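Local coordinates for benzoylformate decarboxylase (Mycobacterium smegmatis, PDB 4Q9D), which belongs to the thiamine pyrophosphate-dependent enzyme family, whose chains fold into three alpha/beta domains and assemble here as a tetramer, at residues Asp58-Leu72 against Ala87-Gly100. Sequence-based numbering, arbitrary orientation.
Sequences DGFAQATGKPALVNL and AAYRANTPLIITAG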
loop_
_atom_site.group_PDB
_atom_site.type_symbol
_atom_site.label_atom_id
_atom_site.label_comp_id
_atom_site.label_asym_id
_atom_site.label_seq_id
_atom_site.Cartn_x
_atom_site.Cartn_y
_atom_site.Cartn_z
ATOM N N ASP B 58 12.797 0.448 -21.897
ATOM C CA ASP B 58 13.661 -0.502 -21.184
ATOM C C ASP B 58 14.820 -0.910 -22.122
ATOM O O ASP B 58 15.998 -0.781 -21.779
ATOM C CB ASP B 58 12.818 -1.725 -20.776
ATOM C CG ASP B 58 13.546 -2.700 -19.865
ATOM O OD1 ASP B 58 14.741 -2.503 -19.522
ATOM O OD2 ASP B 58 12.877 -3.689 -19.445
ATOM N N GLY B 59 14.491 -1.359 -23.327
ATOM C CA GLY B 59 15.533 -1.737 -24.281
ATOM C C GLY B 59 16.468 -0.584 -24.644
ATOM O O GLY B 59 17.684 -0.768 -24.750
ATOM N N PHE B 60 15.898 0.612 -24.806
ATOM C CA PHE B 60 16.673 1.815 -25.087
ATOM C C PHE B 60 17.668 2.100 -23.988
ATOM O O PHE B 60 18.871 2.319 -24.254
ATOM C CB PHE B 60 15.731 3.028 -25.273
ATOM C CG PHE B 60 16.435 4.314 -25.747
ATOM C CD1 PHE B 60 16.697 4.527 -27.104
ATOM C CD2 PHE B 60 16.784 5.323 -24.841
ATOM C CE1 PHE B 60 17.303 5.717 -27.548
ATOM C CE2 PHE B 60 17.382 6.530 -25.273
ATOM C CZ PHE B 60 17.643 6.721 -26.621
ATOM N N ALA B 61 17.177 2.118 -22.749
ATOM C CA ALA B 61 18.027 2.363 -21.588
ATOM C C ALA B 61 19.126 1.303 -21.443
ATOM O O ALA B 61 20.281 1.594 -21.085
ATOM C CB ALA B 61 17.157 2.415 -20.307
ATOM N N GLN B 62 18.777 0.048 -21.703
ATOM C CA GLN B 62 19.781 -0.997 -21.544
ATOM C C GLN B 62 20.881 -0.886 -22.601
ATOM O O GLN B 62 22.039 -1.071 -22.290
ATOM C CB GLN B 62 19.148 -2.366 -21.596
ATOM C CG GLN B 62 18.370 -2.703 -20.332
ATOM C CD GLN B 62 18.109 -4.175 -20.193
ATOM O OE1 GLN B 62 19.052 -4.986 -20.145
ATOM N NE2 GLN B 62 16.820 -4.546 -20.093
ATOM N N ALA B 63 20.496 -0.572 -23.839
ATOM C CA ALA B 63 21.447 -0.446 -24.949
ATOM C C ALA B 63 22.325 0.801 -24.815
ATOM O O ALA B 63 23.506 0.761 -25.123
ATOM C CB ALA B 63 20.711 -0.412 -26.264
ATOM N N THR B 64 21.748 1.906 -24.348
ATOM C CA THR B 64 22.516 3.137 -24.186
ATOM C C THR B 64 23.295 3.165 -22.863
ATOM O O THR B 64 24.227 3.938 -22.725
ATOM C CB THR B 64 21.628 4.421 -24.263
ATOM O OG1 THR B 64 20.588 4.343 -23.285
ATOM C CG2 THR B 64 20.986 4.572 -25.634
ATOM N N GLY B 65 22.931 2.322 -21.898
ATOM C CA GLY B 65 23.544 2.406 -20.577
ATOM C C GLY B 65 23.184 3.712 -19.875
ATOM O O GLY B 65 23.947 4.229 -19.064
ATOM N N LYS B 66 22.010 4.250 -20.193
ATOM C CA LYS B 66 21.569 5.527 -19.633
ATOM C C LYS B 66 20.094 5.445 -19.311
ATOM O O LYS B 66 19.376 4.658 -19.934
ATOM C CB LYS B 66 21.786 6.638 -20.678
ATOM C CG LYS B 66 23.253 6.912 -20.931
ATOM C CD LYS B 66 23.467 7.982 -21.990
ATOM C CE LYS B 66 24.977 8.353 -22.055
ATOM N NZ LYS B 66 25.253 9.428 -23.050
ATOM N N PRO B 67 19.618 6.283 -18.372
ATOM C CA PRO B 67 18.192 6.262 -18.000
ATOM C C PRO B 67 17.329 6.756 -19.142
ATOM O O PRO B 67 17.827 7.424 -20.039
ATOM C CB PRO B 67 18.121 7.205 -16.783
ATOM C CG PRO B 67 19.293 8.125 -16.937
ATOM C CD PRO B 67 20.381 7.309 -17.643
ATOM N N ALA B 68 16.058 6.391 -19.134
ATOM C CA ALA B 68 15.123 6.832 -20.181
ATOM C C ALA B 68 13.807 7.246 -19.537
ATOM O O ALA B 68 13.441 6.749 -18.470
ATOM C CB ALA B 68 14.858 5.724 -21.187
ATOM N N LEU B 69 13.095 8.124 -20.226
ATOM C CA LEU B 69 11.894 8.740 -19.715
ATOM C C LEU B 69 10.689 8.157 -20.436
ATOM O O LEU B 69 10.686 8.011 -21.640
ATOM C CB LEU B 69 12.009 10.241 -19.965
ATOM C CG LEU B 69 11.035 11.274 -19.468
ATOM C CD1 LEU B 69 10.842 11.162 -17.966
ATOM C CD2 LEU B 69 11.648 12.631 -19.855
ATOM N N VAL B 70 9.675 7.788 -19.678
ATOM C CA VAL B 70 8.470 7.249 -20.255
ATOM C C VAL B 70 7.322 8.173 -19.845
ATOM O O VAL B 70 7.338 8.720 -18.732
ATOM C CB VAL B 70 8.261 5.831 -19.730
ATOM C CG1 VAL B 70 6.999 5.235 -20.302
ATOM C CG2 VAL B 70 9.491 4.957 -20.108
ATOM N N ASN B 71 6.348 8.383 -20.735
ATOM C CA ASN B 71 5.208 9.239 -20.385
ATOM C C ASN B 71 3.914 8.555 -20.727
ATOM O O ASN B 71 3.706 8.191 -21.877
ATOM C CB ASN B 71 5.325 10.624 -21.073
ATOM C CG ASN B 71 4.207 11.588 -20.661
ATOM O OD1 ASN B 71 3.473 12.075 -21.517
ATOM N ND2 ASN B 71 4.080 11.861 -19.345
ATOM N N LEU B 72 3.055 8.373 -19.721
ATOM C CA LEU B 72 1.876 7.513 -19.853
ATOM C C LEU B 72 0.608 8.287 -19.494
ATOM O O LEU B 72 0.646 9.249 -18.726
ATOM C CB LEU B 72 2.002 6.285 -18.901
ATOM C CG LEU B 72 3.281 5.446 -19.036
ATOM C CD1 LEU B 72 3.330 4.245 -18.050
ATOM C CD2 LEU B 72 3.400 4.936 -20.439
ATOM N N ALA B 87 8.994 -6.272 -15.629
ATOM C CA ALA B 87 10.210 -6.634 -16.371
ATOM C C ALA B 87 11.356 -5.628 -16.174
ATOM O O ALA B 87 12.495 -6.018 -15.953
ATOM C CB ALA B 87 9.894 -6.811 -17.872
ATOM N N ALA B 88 11.053 -4.332 -16.270
ATOM C CA ALA B 88 12.060 -3.291 -16.083
ATOM C C ALA B 88 12.592 -3.321 -14.648
ATOM O O ALA B 88 13.781 -3.129 -14.393
ATOM C CB ALA B 88 11.454 -1.889 -16.412
ATOM N N TYR B 89 11.685 -3.523 -13.703
ATOM C CA TYR B 89 12.076 -3.564 -12.315
ATOM C C TYR B 89 13.006 -4.786 -12.064
ATOM O O TYR B 89 14.061 -4.659 -11.422
ATOM C CB TYR B 89 10.832 -3.650 -11.427
ATOM C CG TYR B 89 11.195 -3.639 -9.950
ATOM C CD1 TYR B 89 11.184 -2.459 -9.232
ATOM C CD2 TYR B 89 11.542 -4.818 -9.275
ATOM C CE1 TYR B 89 11.495 -2.426 -7.878
ATOM C CE2 TYR B 89 11.871 -4.801 -7.921
ATOM C CZ TYR B 89 11.851 -3.608 -7.228
ATOM O OH TYR B 89 12.171 -3.570 -5.885
ATOM N N ARG B 90 12.630 -5.958 -12.584
ATOM C CA ARG B 90 13.490 -7.161 -12.435
ATOM C C ARG B 90 14.850 -7.016 -13.147
ATOM O O ARG B 90 15.846 -7.569 -12.696
ATOM C CB ARG B 90 12.776 -8.411 -12.953
ATOM C CG ARG B 90 11.516 -8.826 -12.167
ATOM C CD ARG B 90 11.820 -9.194 -10.748
ATOM N NE ARG B 90 10.791 -10.079 -10.173
ATOM C CZ ARG B 90 10.806 -10.508 -8.908
ATOM N NH1 ARG B 90 11.768 -10.124 -8.068
ATOM N NH2 ARG B 90 9.842 -11.298 -8.464
ATOM N N ALA B 91 14.898 -6.265 -14.249
ATOM C CA ALA B 91 16.164 -5.994 -14.962
ATOM C C ALA B 91 17.032 -4.894 -14.342
ATOM O O ALA B 91 18.118 -4.572 -14.872
ATOM C CB ALA B 91 15.888 -5.645 -16.454
ATOM N N ASN B 92 16.564 -4.286 -13.255
ATOM C CA ASN B 92 17.261 -3.107 -12.708
ATOM C C ASN B 92 17.499 -1.988 -13.744
ATOM O O ASN B 92 18.580 -1.406 -13.845
ATOM C CB ASN B 92 18.574 -3.521 -12.033
ATOM C CG ASN B 92 18.361 -4.555 -10.924
ATOM O OD1 ASN B 92 18.863 -5.669 -10.995
ATOM N ND2 ASN B 92 17.602 -4.190 -9.922
ATOM N N THR B 93 16.484 -1.695 -14.536
ATOM C CA THR B 93 16.629 -0.672 -15.555
ATOM C C THR B 93 16.217 0.701 -15.003
ATOM O O THR B 93 15.126 0.833 -14.450
ATOM C CB THR B 93 15.750 -1.001 -16.759
ATOM O OG1 THR B 93 16.058 -2.329 -17.212
ATOM C CG2 THR B 93 15.989 0.016 -17.908
ATOM N N PRO B 94 17.095 1.722 -15.137
ATOM C CA PRO B 94 16.752 3.063 -14.628
ATOM C C PRO B 94 15.750 3.793 -15.518
ATOM O O PRO B 94 16.149 4.568 -16.368
ATOM C CB PRO B 94 18.109 3.809 -14.609
ATOM C CG PRO B 94 18.894 3.180 -15.736
ATOM C CD PRO B 94 18.439 1.679 -15.742
ATOM N N LEU B 95 14.460 3.544 -15.326
ATOM C CA LEU B 95 13.451 4.245 -16.099
ATOM C C LEU B 95 12.745 5.261 -15.225
ATOM O O LEU B 95 12.367 4.946 -14.098
ATOM C CB LEU B 95 12.410 3.278 -16.666
ATOM C CG LEU B 95 12.953 2.217 -17.639
ATOM C CD1 LEU B 95 11.830 1.351 -18.148
ATOM C CD2 LEU B 95 13.662 2.899 -18.820
ATOM N N ILE B 96 12.529 6.456 -15.758
ATOM C CA ILE B 96 11.674 7.434 -15.082
ATOM C C ILE B 96 10.304 7.396 -15.745
ATOM O O ILE B 96 10.126 7.833 -16.893
ATOM C CB ILE B 96 12.292 8.837 -15.136
ATOM C CG1 ILE B 96 13.657 8.795 -14.438
ATOM C CG2 ILE B 96 11.338 9.897 -14.508
ATOM C CD1 ILE B 96 14.433 10.060 -14.600
ATOM N N ILE B 97 9.340 6.822 -15.034
ATOM C CA ILE B 97 8.004 6.672 -15.588
ATOM C C ILE B 97 7.164 7.857 -15.089
ATOM O O ILE B 97 7.070 8.084 -13.884
ATOM C CB ILE B 97 7.324 5.344 -15.133
ATOM C CG1 ILE B 97 8.289 4.132 -15.183
ATOM C CG2 ILE B 97 6.038 5.107 -15.944
ATOM C CD1 ILE B 97 8.653 3.742 -16.584
ATOM N N THR B 98 6.568 8.617 -16.000
ATOM C CA THR B 98 5.671 9.709 -15.606
ATOM C C THR B 98 4.322 9.470 -16.211
ATOM O O THR B 98 4.203 8.817 -17.260
ATOM C CB THR B 98 6.179 11.102 -16.056
ATOM O OG1 THR B 98 6.127 11.209 -17.478
ATOM C CG2 THR B 98 7.611 11.308 -15.572
ATOM N N ALA B 99 3.307 9.977 -15.521
ATOM C CA ALA B 99 1.957 9.959 -16.007
ATOM C C ALA B 99 1.332 11.328 -15.721
ATOM O O ALA B 99 1.616 11.943 -14.706
ATOM C CB ALA B 99 1.148 8.880 -15.281
ATOM N N GLY B 100 0.443 11.768 -16.589
ATOM C CA GLY B 100 -0.338 12.957 -16.303
ATOM C C GLY B 100 -1.353 12.609 -15.232
ATOM O O GLY B 100 -1.659 11.429 -14.986
HETATM O O HOH W 1 13.469 -6.194 -18.620
#
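Asp58 in helix 50-64 receives Thr93 just ahead of strand 95-101: Thr93 OG1 donates to Asp58 OD1 at 2.7 Å, on the syn side but tilted 34° out of the carboxylate plane. Gln62, one turn along the helix, sends its NE2 to the same oxygen from the opposite face of that plane, so two donors grip OD1. Asp58 reaches them with CG anti to its backbone N (chi1 -172°). Its OD2 accepts from Trp407 and from a water that donates to it at 2.7 Å and, weakly, to Ala87 O. A carboxylate suits this buried place because all these partners donate. Gln62 OE1 accepts from Arg213 and Arg239, outside the two segments, while Thr93 CG2 packs on Ala61 CB.

Beyond Pro67 and Pro94 the strands run parallel. Ala68 O takes Ile96 N, Ile96 O takes Val70 N nearly straight (2.8 Å, 169°), Val70 O takes Thr98 N, and Thr98 O takes Leu72 N; the ladder weakens at both ends, Ala68 N to Pro94 O and Gly100 N to Leu72 O. On one face the Asn71 amide donates ND2 to Thr98 OG1 (2.8 Å), almost within its own plane, giving two polar groups a partner in the interior; beside them Leu69 CD1 meets Ile96 CG2. On the other face the branched Ile97 fills two places, with CD1 against Val70 CB and CG2 against Leu72 CD1 (3.5 Å). Phe24 and Val157 extend the bonding to the flanking strands. Strand 68-72, the helices that follow and strand 95-101 form a right-handed beta-alpha-beta crossover at the centre of the parallel sheet in the N-terminal thiamine pyrophosphate-binding domain, with helix 50-64 packed on the sheet face that carries Val70 and Ile97.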